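Local structure of uncharacterized protein (Desulfovibrio piger ATCC 29098, 4Z48) at residues A[50-55]-A[237-242]; A[78-83]-A[90-95]. The protein is of unknown function but probably belongs to the LolA-like proteins of the bacterial cell envelope and may bind a lipid or lipoprotein. One frame throughout, in Å; residues are numbered along the deposited sequence.

Contact 1: residues A[50-55]-A[237-242]; sequences YSKHFG and AYFEHS
Y50 and Y238 meet ring on ring in an offset stack, their planes inclined by only 19° and their centroids 4.4 Å apart. The closest carbons of the pair are Y50 CE2 and Y238 CE1, at 3.5 Å. The contact lays the C-terminal tail of a LolA-like antiparallel β fold against strand 41-54, on the face that carries Y50, K52 and F54. Both tyrosines set CG anti to their own carbonyl carbon, which brings the rings over one another, each overlapping the other toward its rim.

F239 takes over from there. Its ring points an edge at the Y50 backbone, with CE1 3.5 Å from Y50 O, while CZ packs near the carbonyl carbon of S51, whose CB is directed away from the tail. K52 then contributes the aliphatic part of its chain: the K52 and F239 side chains cross at about a right angle, with K52 CB 3.5 Å from F239 CE2. CG anti to the backbone N (chi1 -171°) and an extended chain beyond it carry the ammonium past the phenyl ring to D236, as a salt bridge, and to the carbonyl O of L234. The same lysine thus packs on the tail through its methylenes and is tied through NZ to the residues leading into it.

F54 completes the row in an offset edge-to-face arrangement, its edge turned toward the face of F239. The planes stand at 72°, and the closest carbons are F54 CE1 and F239 CD2, 3.9 Å apart.

Contact 2: residues A[78-83]-A[90-95]; sequences YLVWSY and DDMWVY
D90 satisfies two donors of the opposite segment with one carboxylate: OD2 accepts from S82 OG at 2.7 Å, and OD1 accepts from the backbone N of Y83 at 2.9 Å. Both donors approach from well above the carboxylate plane. S82 sets OG anti to its backbone N (chi1 -169°), the rotation that turns it to D90; it also has a weak bond with N126 N. D90 O accepts from K110 NZ. The Y83 hydroxyl meets D91 OD2 at 2.6 Å on the anti side, 20° out of plane, the tyrosine ring standing perpendicular to the carboxylate; OD1 of D91 is engaged in a salt bridge with R104.

Beyond this end, strands 78-82 and 91-95 form a regular antiparallel β hairpin, the axes 4.7 Å apart. L79 and W93 make one hydrogen-bonded pair, W81 and D91 the other, so the amides and carbonyls of all four residues bond across the strands; W81 N to D91 O is the straightest, at 170°. M92 and V94 bond instead through their backbones to I105 and R103. On the face of W81 and W93, W93 turns its edge to the W81 face, CH2 reaching 3.6 Å from W81 CE3. The W81 indole N-H is hydrogen-bonded outside the hairpin, to F239. On the other face, V94 CG2 sits over the Y78 ring in a CH-pi contact, 3.7 Å from its centroid, and M92, a selenomethionine, lays CE against V80 CG2.

In the fold
The centres of contacts 1 and 2 lie about 10 Å apart, and the tail 237-242, one side of contact 1, also reaches the hairpin of contact 2. In sequence the hairpin falls between the two segments of contact 1; in space strand 60-69 separates strand 41-54 from strand 77-82. The tail spans that interval: its bridge to the hairpin runs from F239 O to W81 NE1, 2.9 Å, and F239 O also lies near L79 CD1 (3.6 Å). Further along, H241 packs edge-to-face with W93. Y62, on the intervening strand, stacks with both F54 and W81, giving a second aromatic connection between the contacts.

Contact 1: residues A[50-55]-A[237-242]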
loop_
_atom_site.group_PDB
_atom_site.type_symbol
_atom_site.label_atom_id
_atom_site.label_comp_id
_atom_site.label_asym_id
_atom_site.label_seq_id
_atom_site.Cartn_x
_atom_site.Cartn_y
_atom_site.Cartn_z
ATOM N N TYR A 50 -6.323 8.078 7.750
ATOM C CA TYR A 50 -5.521 8.869 8.705
ATOM C C TYR A 50 -4.221 8.108 8.955
ATOM O O TYR A 50 -4.276 6.897 9.123
ATOM C CB TYR A 50 -6.292 9.064 10.030
ATOM C CG TYR A 50 -7.655 9.690 9.871
ATOM C CD1 TYR A 50 -8.776 8.911 9.581
ATOM C CD2 TYR A 50 -7.837 11.061 10.035
ATOM C CE1 TYR A 50 -10.030 9.488 9.407
ATOM C CE2 TYR A 50 -9.101 11.640 9.926
ATOM C CZ TYR A 50 -10.196 10.849 9.613
ATOM O OH TYR A 50 -11.444 11.421 9.485
ATOM N N SER A 51 -3.051 8.777 8.918
ATOM C CA SER A 51 -1.788 8.069 9.176
ATOM C C SER A 51 -0.895 8.925 10.015
ATOM O O SER A 51 -0.981 10.146 9.920
ATOM C CB SER A 51 -1.069 7.687 7.880
ATOM O OG SER A 51 -1.970 7.203 6.901
ATOM N N LYS A 52 -0.055 8.306 10.848
ATOM C CA LYS A 52 0.869 9.019 11.696
ATOM C C LYS A 52 2.040 8.116 12.041
ATOM O O LYS A 52 1.841 6.926 12.299
ATOM C CB LYS A 52 0.158 9.536 12.964
ATOM C CG LYS A 52 1.007 10.475 13.817
ATOM C CD LYS A 52 0.258 10.937 15.048
ATOM C CE LYS A 52 1.140 11.817 15.882
ATOM N NZ LYS A 52 0.393 12.411 17.018
ATOM N N HIS A 53 3.266 8.681 12.008
ATOM C CA HIS A 53 4.494 7.971 12.350
ATOM C C HIS A 53 4.598 7.817 13.847
ATOM O O HIS A 53 4.075 8.650 14.606
ATOM C CB HIS A 53 5.731 8.678 11.757
ATOM C CG HIS A 53 5.870 8.400 10.296
ATOM N ND1 HIS A 53 5.106 9.065 9.361
ATOM C CD2 HIS A 53 6.561 7.420 9.668
ATOM C CE1 HIS A 53 5.422 8.536 8.189
ATOM N NE2 HIS A 53 6.266 7.523 8.326
ATOM N N PHE A 54 5.152 6.669 14.265
ATOM C CA PHE A 54 5.329 6.252 15.663
ATOM C C PHE A 54 6.664 5.529 15.822
ATOM O O PHE A 54 7.293 5.183 14.826
ATOM C CB PHE A 54 4.169 5.318 16.106
ATOM C CG PHE A 54 2.865 6.003 16.451
ATOM C CD1 PHE A 54 1.916 6.265 15.467
ATOM C CD2 PHE A 54 2.568 6.349 17.764
ATOM C CE1 PHE A 54 0.701 6.878 15.787
ATOM C CE2 PHE A 54 1.354 6.969 18.083
ATOM C CZ PHE A 54 0.425 7.217 17.094
ATOM N N GLY A 55 7.057 5.273 17.062
ATOM C CA GLY A 55 8.278 4.539 17.370
ATOM C C GLY A 55 9.459 5.385 17.794
ATOM O O GLY A 55 9.447 6.612 17.645
ATOM N N ALA A 237 -5.172 9.518 19.316
ATOM C CA ALA A 237 -6.497 8.943 19.574
ATOM C C ALA A 237 -7.067 8.178 18.371
ATOM O O ALA A 237 -7.784 7.183 18.557
ATOM C CB ALA A 237 -7.466 10.046 19.979
ATOM N N TYR A 238 -6.776 8.652 17.138
ATOM C CA TYR A 238 -7.229 7.999 15.906
ATOM C C TYR A 238 -6.625 6.611 15.752
ATOM O O TYR A 238 -7.159 5.800 15.007
ATOM C CB TYR A 238 -6.789 8.814 14.678
ATOM C CG TYR A 238 -7.579 10.061 14.365
ATOM C CD1 TYR A 238 -8.810 9.986 13.717
ATOM C CD2 TYR A 238 -7.037 11.322 14.588
ATOM C CE1 TYR A 238 -9.524 11.136 13.387
ATOM C CE2 TYR A 238 -7.729 12.481 14.239
ATOM C CZ TYR A 238 -8.972 12.383 13.635
ATOM O OH TYR A 238 -9.662 13.527 13.299
ATOM N N PHE A 239 -5.473 6.366 16.399
ATOM C CA PHE A 239 -4.709 5.133 16.218
ATOM C C PHE A 239 -4.753 4.199 17.431
ATOM O O PHE A 239 -4.023 3.204 17.468
ATOM C CB PHE A 239 -3.251 5.487 15.817
ATOM C CG PHE A 239 -3.243 6.591 14.778
ATOM C CD1 PHE A 239 -3.573 6.322 13.450
ATOM C CD2 PHE A 239 -2.981 7.905 15.141
ATOM C CE1 PHE A 239 -3.604 7.344 12.498
ATOM C CE2 PHE A 239 -3.053 8.932 14.198
ATOM C CZ PHE A 239 -3.356 8.643 12.881
ATOM N N GLU A 240 -5.633 4.483 18.396
ATOM C CA GLU A 240 -5.795 3.614 19.561
ATOM C C GLU A 240 -6.837 2.564 19.242
ATOM O O GLU A 240 -7.793 2.841 18.495
ATOM C CB GLU A 240 -6.192 4.412 20.804
ATOM C CG GLU A 240 -5.017 5.100 21.476
ATOM C CD GLU A 240 -5.390 6.233 22.415
ATOM O OE1 GLU A 240 -6.497 6.194 23.003
ATOM O OE2 GLU A 240 -4.564 7.162 22.567
ATOM N N HIS A 241 -6.682 1.371 19.836
ATOM C CA HIS A 241 -7.609 0.254 19.631
ATOM C C HIS A 241 -9.060 0.675 19.918
ATOM O O HIS A 241 -9.965 0.179 19.242
ATOM C CB HIS A 241 -7.196 -0.973 20.463
ATOM C CG HIS A 241 -7.728 -2.250 19.901
ATOM N ND1 HIS A 241 -8.774 -2.919 20.510
ATOM C CD2 HIS A 241 -7.379 -2.910 18.773
ATOM C CE1 HIS A 241 -9.017 -3.977 19.751
ATOM N NE2 HIS A 241 -8.208 -4.011 18.689
ATOM N N SER A 242 -9.251 1.688 20.815
ATOM C CA SER A 242 -10.528 2.319 21.201
ATOM C C SER A 242 -11.201 3.088 20.052
ATOM O O SER A 242 -12.419 3.241 20.082
ATOM C CB SER A 242 -10.327 3.270 22.379
ATOM O OG SER A 242 -9.475 4.363 22.071
#

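Contact 2: residues A[78-83]-A[90-95]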
loop_
_atom_site.group_PDB
_atom_site.type_symbol
_atom_site.label_atom_id
_atom_site.label_comp_id
_atom_site.label_asym_id
_atom_site.label_seq_id
_atom_site.Cartn_x
_atom_site.Cartn_y
_atom_site.Cartn_z
ATOM N N TYR A 78 -10.572 0.048 9.574
ATOM C CA TYR A 78 -9.337 -0.743 9.644
ATOM C C TYR A 78 -8.307 0.011 10.435
ATOM O O TYR A 78 -8.051 1.173 10.134
ATOM C CB TYR A 78 -8.770 -1.070 8.267
ATOM C CG TYR A 78 -9.553 -2.113 7.526
ATOM C CD1 TYR A 78 -10.748 -1.788 6.879
ATOM C CD2 TYR A 78 -9.076 -3.420 7.411
ATOM C CE1 TYR A 78 -11.465 -2.747 6.168
ATOM C CE2 TYR A 78 -9.786 -4.383 6.702
ATOM C CZ TYR A 78 -10.959 -4.034 6.054
ATOM O OH TYR A 78 -11.653 -4.983 5.344
ATOM N N LEU A 79 -7.725 -0.640 11.461
ATOM C CA LEU A 79 -6.650 -0.069 12.269
ATOM C C LEU A 79 -5.362 -0.844 11.929
ATOM O O LEU A 79 -5.358 -2.064 12.004
ATOM C CB LEU A 79 -6.971 -0.120 13.775
ATOM C CG LEU A 79 -5.905 0.439 14.748
ATOM C CD1 LEU A 79 -5.531 1.876 14.424
ATOM C CD2 LEU A 79 -6.399 0.369 16.178
ATOM N N VAL A 80 -4.309 -0.152 11.472
ATOM C CA VAL A 80 -3.072 -0.831 11.098
ATOM C C VAL A 80 -1.922 -0.253 11.906
ATOM O O VAL A 80 -1.766 0.968 11.951
ATOM C CB VAL A 80 -2.758 -0.750 9.572
ATOM C CG1 VAL A 80 -1.535 -1.600 9.220
ATOM C CG2 VAL A 80 -3.968 -1.099 8.697
ATOM N N TRP A 81 -1.165 -1.127 12.578
ATOM C CA TRP A 81 0.063 -0.806 13.313
ATOM C C TRP A 81 1.192 -1.505 12.572
ATOM O O TRP A 81 1.376 -2.724 12.700
ATOM C CB TRP A 81 -0.020 -1.245 14.777
ATOM C CG TRP A 81 -1.006 -0.512 15.630
ATOM C CD1 TRP A 81 -1.815 0.528 15.268
ATOM C CD2 TRP A 81 -1.315 -0.807 17.001
ATOM N NE1 TRP A 81 -2.599 0.909 16.333
ATOM C CE2 TRP A 81 -2.308 0.111 17.410
ATOM C CE3 TRP A 81 -0.814 -1.737 17.937
ATOM C CZ2 TRP A 81 -2.828 0.120 18.706
ATOM C CZ3 TRP A 81 -1.334 -1.738 19.222
ATOM C CH2 TRP A 81 -2.331 -0.817 19.596
ATOM N N SER A 82 1.848 -0.752 11.691
ATOM C CA SER A 82 2.895 -1.229 10.797
ATOM C C SER A 82 4.254 -0.859 11.386
ATOM O O SER A 82 4.498 0.304 11.701
ATOM C CB SER A 82 2.681 -0.666 9.390
ATOM O OG SER A 82 3.498 -1.278 8.408
ATOM N N TYR A 83 5.094 -1.875 11.642
ATOM C CA TYR A 83 6.387 -1.701 12.316
ATOM C C TYR A 83 7.604 -1.814 11.402
ATOM O O TYR A 83 7.670 -2.680 10.527
ATOM C CB TYR A 83 6.546 -2.747 13.432
ATOM C CG TYR A 83 5.374 -2.823 14.385
ATOM C CD1 TYR A 83 5.141 -1.813 15.320
ATOM C CD2 TYR A 83 4.474 -3.882 14.326
ATOM C CE1 TYR A 83 4.039 -1.854 16.166
ATOM C CE2 TYR A 83 3.352 -3.923 15.153
ATOM C CZ TYR A 83 3.151 -2.920 16.086
ATOM O OH TYR A 83 2.090 -2.997 16.943
ATOM N N ASP A 90 3.184 -6.903 11.561
ATOM C CA ASP A 90 2.266 -5.767 11.570
ATOM C C ASP A 90 0.941 -6.212 12.132
ATOM O O ASP A 90 0.482 -7.322 11.828
ATOM C CB ASP A 90 2.054 -5.206 10.158
ATOM C CG ASP A 90 3.202 -4.416 9.550
ATOM O OD1 ASP A 90 4.263 -4.264 10.226
ATOM O OD2 ASP A 90 3.037 -3.924 8.416
ATOM N N ASP A 91 0.364 -5.378 12.992
ATOM C CA ASP A 91 -0.928 -5.587 13.614
ATOM C C ASP A 91 -2.035 -4.948 12.770
ATOM O O ASP A 91 -1.920 -3.823 12.269
ATOM C CB ASP A 91 -0.939 -5.015 15.048
ATOM C CG ASP A 91 -0.131 -5.800 16.058
ATOM O OD1 ASP A 91 -0.254 -7.034 16.078
ATOM O OD2 ASP A 91 0.603 -5.171 16.848
HETATM N N MSE A 92 -3.113 -5.660 12.626
HETATM C CA MSE A 92 -4.232 -5.158 11.858
HETATM C C MSE A 92 -5.538 -5.673 12.451
HETATM O O MSE A 92 -5.645 -6.845 12.862
HETATM C CB MSE A 92 -4.105 -5.575 10.390
HETATM C CG MSE A 92 -5.234 -5.088 9.508
HETATM SE SE MSE A 92 -4.958 -5.583 7.651
HETATM C CE MSE A 92 -3.415 -4.649 7.314
ATOM N N TRP A 93 -6.506 -4.780 12.498
ATOM C CA TRP A 93 -7.856 -5.073 12.962
ATOM C C TRP A 93 -8.908 -4.404 12.075
ATOM O O TRP A 93 -8.679 -3.338 11.498
ATOM C CB TRP A 93 -8.055 -4.589 14.393
ATOM C CG TRP A 93 -7.127 -5.177 15.413
ATOM C CD1 TRP A 93 -7.369 -6.251 16.215
ATOM C CD2 TRP A 93 -5.884 -4.619 15.849
ATOM N NE1 TRP A 93 -6.336 -6.416 17.111
ATOM C CE2 TRP A 93 -5.419 -5.419 16.920
ATOM C CE3 TRP A 93 -5.119 -3.507 15.446
ATOM C CZ2 TRP A 93 -4.229 -5.137 17.600
ATOM C CZ3 TRP A 93 -3.948 -3.226 16.122
ATOM C CH2 TRP A 93 -3.503 -4.043 17.175
ATOM N N VAL A 94 -10.069 -5.022 12.003
ATOM C CA VAL A 94 -11.209 -4.462 11.268
ATOM C C VAL A 94 -12.414 -4.427 12.199
ATOM O O VAL A 94 -12.679 -5.429 12.868
ATOM C CB VAL A 94 -11.539 -5.225 9.932
ATOM C CG1 VAL A 94 -11.808 -6.719 10.159
ATOM C CG2 VAL A 94 -12.709 -4.569 9.176
ATOM N N TYR A 95 -13.115 -3.267 12.259
ATOM C CA TYR A 95 -14.424 -3.122 12.902
ATOM C C TYR A 95 -15.480 -3.308 11.791
ATOM O O TYR A 95 -15.457 -2.574 10.796
ATOM C CB TYR A 95 -14.577 -1.777 13.628
ATOM C CG TYR A 95 -15.991 -1.553 14.108
ATOM C CD1 TYR A 95 -16.430 -2.078 15.321
ATOM C CD2 TYR A 95 -16.918 -0.876 13.314
ATOM C CE1 TYR A 95 -17.755 -1.944 15.731
ATOM C CE2 TYR A 95 -18.242 -0.722 13.723
ATOM C CZ TYR A 95 -18.648 -1.238 14.943
ATOM O OH TYR A 95 -19.945 -1.083 15.354
#